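Local coordinates for protein carboxylic ester hydrolase (Aspergillus niger, PDB 7K4O) that probably hydrolyses ester bonds in tannins as a serine esterase of the tannase family, and binds gallic acid, calcium and zinc, at residues K410-H415 with M482-D487. Numbering follows the deposited sequence.
Sequences KVIHFH and MAVMID. With FWN (2-[2-(2-ethoxyethoxy)ethoxy]ethanol), chain S.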
loop_
_atom_site.group_PDB
_atom_site.type_symbol
_atom_site.label_atom_id
_atom_site.label_comp_id
_atom_site.label_asym_id
_atom_site.label_seq_id
_atom_site.Cartn_x
_atom_site.Cartn_y
_atom_site.Cartn_z
ATOM N N LYS A 410 -2.792 -8.832 -15.328
ATOM C CA LYS A 410 -3.963 -8.584 -14.454
ATOM C C LYS A 410 -3.529 -7.901 -13.156
ATOM O O LYS A 410 -2.454 -8.222 -12.619
ATOM C CB LYS A 410 -4.655 -9.904 -14.109
ATOM C CG LYS A 410 -5.115 -10.726 -15.298
ATOM C CD LYS A 410 -6.101 -10.031 -16.170
ATOM C CE LYS A 410 -6.919 -11.003 -17.007
ATOM N NZ LYS A 410 -6.105 -11.621 -18.081
ATOM N N VAL A 411 -4.391 -7.022 -12.634
ATOM C CA VAL A 411 -4.176 -6.381 -11.325
ATOM C C VAL A 411 -5.414 -6.548 -10.459
ATOM O O VAL A 411 -6.529 -6.242 -10.936
ATOM C CB VAL A 411 -3.819 -4.888 -11.479
ATOM C CG1 VAL A 411 -3.704 -4.198 -10.135
ATOM C CG2 VAL A 411 -2.551 -4.705 -12.307
ATOM N N ILE A 412 -5.197 -6.895 -9.212
ATOM C CA ILE A 412 -6.177 -6.774 -8.093
ATOM C C ILE A 412 -5.614 -5.699 -7.161
ATOM O O ILE A 412 -4.513 -5.869 -6.634
ATOM C CB ILE A 412 -6.398 -8.107 -7.344
ATOM C CG1 ILE A 412 -7.081 -9.127 -8.237
ATOM C CG2 ILE A 412 -7.151 -7.850 -6.056
ATOM C CD1 ILE A 412 -7.126 -10.506 -7.651
ATOM N N HIS A 413 -6.337 -4.608 -7.046
ATOM C CA HIS A 413 -5.966 -3.445 -6.219
ATOM C C HIS A 413 -7.032 -3.296 -5.128
ATOM O O HIS A 413 -8.227 -3.255 -5.459
ATOM C CB HIS A 413 -5.887 -2.256 -7.159
ATOM C CG HIS A 413 -5.519 -0.931 -6.590
ATOM N ND1 HIS A 413 -5.408 0.163 -7.409
ATOM C CD2 HIS A 413 -5.291 -0.503 -5.331
ATOM C CE1 HIS A 413 -5.102 1.227 -6.660
ATOM N NE2 HIS A 413 -5.023 0.864 -5.394
ATOM N N PHE A 414 -6.610 -3.169 -3.894
ATOM C CA PHE A 414 -7.577 -2.990 -2.778
ATOM C C PHE A 414 -7.110 -1.885 -1.850
ATOM O O PHE A 414 -5.928 -1.546 -1.789
ATOM C CB PHE A 414 -7.816 -4.298 -2.021
ATOM C CG PHE A 414 -6.625 -4.836 -1.299
ATOM C CD1 PHE A 414 -5.675 -5.593 -1.980
ATOM C CD2 PHE A 414 -6.463 -4.615 0.061
ATOM C CE1 PHE A 414 -4.542 -6.025 -1.320
ATOM C CE2 PHE A 414 -5.343 -5.070 0.713
ATOM C CZ PHE A 414 -4.401 -5.805 0.024
ATOM N N HIS A 415 -8.055 -1.333 -1.086
ATOM C CA HIS A 415 -7.768 -0.211 -0.177
ATOM C C HIS A 415 -8.802 -0.178 0.959
ATOM O O HIS A 415 -10.005 -0.211 0.649
ATOM C CB HIS A 415 -7.734 1.087 -0.993
ATOM C CG HIS A 415 -6.974 2.182 -0.348
ATOM N ND1 HIS A 415 -6.124 3.002 -1.087
ATOM C CD2 HIS A 415 -6.933 2.638 0.941
ATOM C CE1 HIS A 415 -5.583 3.890 -0.271
ATOM N NE2 HIS A 415 -6.041 3.696 0.982
ATOM N N MET A 482 -3.909 -14.240 -3.246
ATOM C CA MET A 482 -3.016 -15.056 -4.103
ATOM C C MET A 482 -3.839 -16.171 -4.771
ATOM O O MET A 482 -3.761 -16.366 -6.013
ATOM C CB MET A 482 -1.869 -15.637 -3.301
ATOM C CG MET A 482 -0.864 -16.340 -4.144
ATOM S SD MET A 482 -0.001 -15.204 -5.325
ATOM C CE MET A 482 1.228 -16.407 -5.853
ATOM N N ALA A 483 -4.718 -16.815 -4.005
ATOM C CA ALA A 483 -5.580 -17.863 -4.599
ATOM C C ALA A 483 -6.492 -17.243 -5.665
ATOM O O ALA A 483 -6.685 -17.871 -6.732
ATOM C CB ALA A 483 -6.394 -18.587 -3.519
ATOM N N VAL A 484 -7.062 -16.061 -5.411
ATOM C CA VAL A 484 -7.990 -15.425 -6.377
ATOM C C VAL A 484 -7.225 -15.066 -7.650
ATOM O O VAL A 484 -7.757 -15.245 -8.779
ATOM C CB VAL A 484 -8.715 -14.232 -5.723
ATOM C CG1 VAL A 484 -9.450 -13.372 -6.745
ATOM C CG2 VAL A 484 -9.649 -14.739 -4.638
ATOM N N MET A 485 -6.026 -14.488 -7.489
ATOM C CA MET A 485 -5.191 -14.074 -8.652
ATOM C C MET A 485 -4.781 -15.312 -9.453
ATOM O O MET A 485 -4.868 -15.271 -10.681
ATOM C CB MET A 485 -3.979 -13.266 -8.180
ATOM C CG MET A 485 -3.155 -12.775 -9.325
ATOM S SD MET A 485 -3.987 -11.770 -10.551
ATOM C CE MET A 485 -3.853 -10.156 -9.751
ATOM N N ILE A 486 -4.343 -16.363 -8.789
ATOM C CA ILE A 486 -4.011 -17.621 -9.510
ATOM C C ILE A 486 -5.233 -18.081 -10.297
ATOM O O ILE A 486 -5.079 -18.495 -11.473
ATOM C CB ILE A 486 -3.519 -18.685 -8.533
ATOM C CG1 ILE A 486 -2.112 -18.362 -8.034
ATOM C CG2 ILE A 486 -3.571 -20.057 -9.194
ATOM C CD1 ILE A 486 -1.741 -19.101 -6.810
ATOM N N ASP A 487 -6.384 -18.109 -9.658
ATOM C CA ASP A 487 -7.605 -18.575 -10.356
ATOM C C ASP A 487 -7.905 -17.710 -11.590
ATOM O O ASP A 487 -8.330 -18.227 -12.645
ATOM C CB ASP A 487 -8.750 -18.552 -9.376
ATOM C CG ASP A 487 -9.629 -19.791 -9.420
ATOM O OD1 ASP A 487 -9.263 -20.773 -10.094
ATOM O OD2 ASP A 487 -10.696 -19.716 -8.780
HETATM O O4 FWN S . -4.098 -23.301 -6.094
HETATM C C5 FWN S . -4.788 -22.149 -5.744
HETATM C C6 FWN S . -5.742 -21.629 -6.757
HETATM O O7 FWN S . -6.971 -21.157 -6.401
HETATM C C8 FWN S . -8.014 -22.045 -6.295
HETATM C C9 FWN S . -9.130 -21.672 -5.392
HETATM O O10 FWN S . -9.092 -22.129 -4.083
HETATM C C11 FWN S . -10.276 -22.451 -3.444
HETATM C C12 FWN S . -10.191 -22.791 -2.009
HETATM O O13 FWN S . -9.313 -23.810 -1.689
HETATM C C14 FWN S . -9.007 -24.018 -0.356
HETATM C C1 FWN S . -7.901 -24.948 0.030
#
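Strand 410-415 and helix 482-487 run roughly antiparallel, at 153°, with their axes 9.7 Å apart at closest approach; Ile-412 and Met-485 have the nearest CA atoms, 7.4 Å apart. Met-485 spans the gap with its terminal CE methyl. CG stands anti to the backbone N (chi1 -177°), and bends at chi2 and chi3 then lay the methyl on the strand. CE rests 3.6 Å from the backbone N of Ile-412 and 3.7 Å from its CG1. The same methyl sits 3.7 Å from Lys-410 O, so it lies over the backbone as well as against a side chain. SD passes 4.1 Å from CB of Lys-410. Ile-412 and Met-485 lie alongside each other, pointing in opposing directions. This is helix-on-sheet packing in an alpha/beta-hydrolase fold; the tannase family belongs to the alpha/beta-hydrolase clan. The strand lies between parallel strands 205-209 and 455-460, and helix 481-491 packs on one face of the sheet. CD1 of Ile-412 also lies 3.8 Å from CG1 of Val-484, with the two side chains roughly perpendicular. Leu-498 touches both of these residues, while Tyr-181 of strand 179-185 packs on Met-485. CB of Lys-410 faces the helix; in one of two conformers its chain turns off to a cation-pi contact with Trp-488. Ala-483 and Ile-486 meet the bound glycol ether; CG2 of Ile-486 is 3.6 Å from its C6.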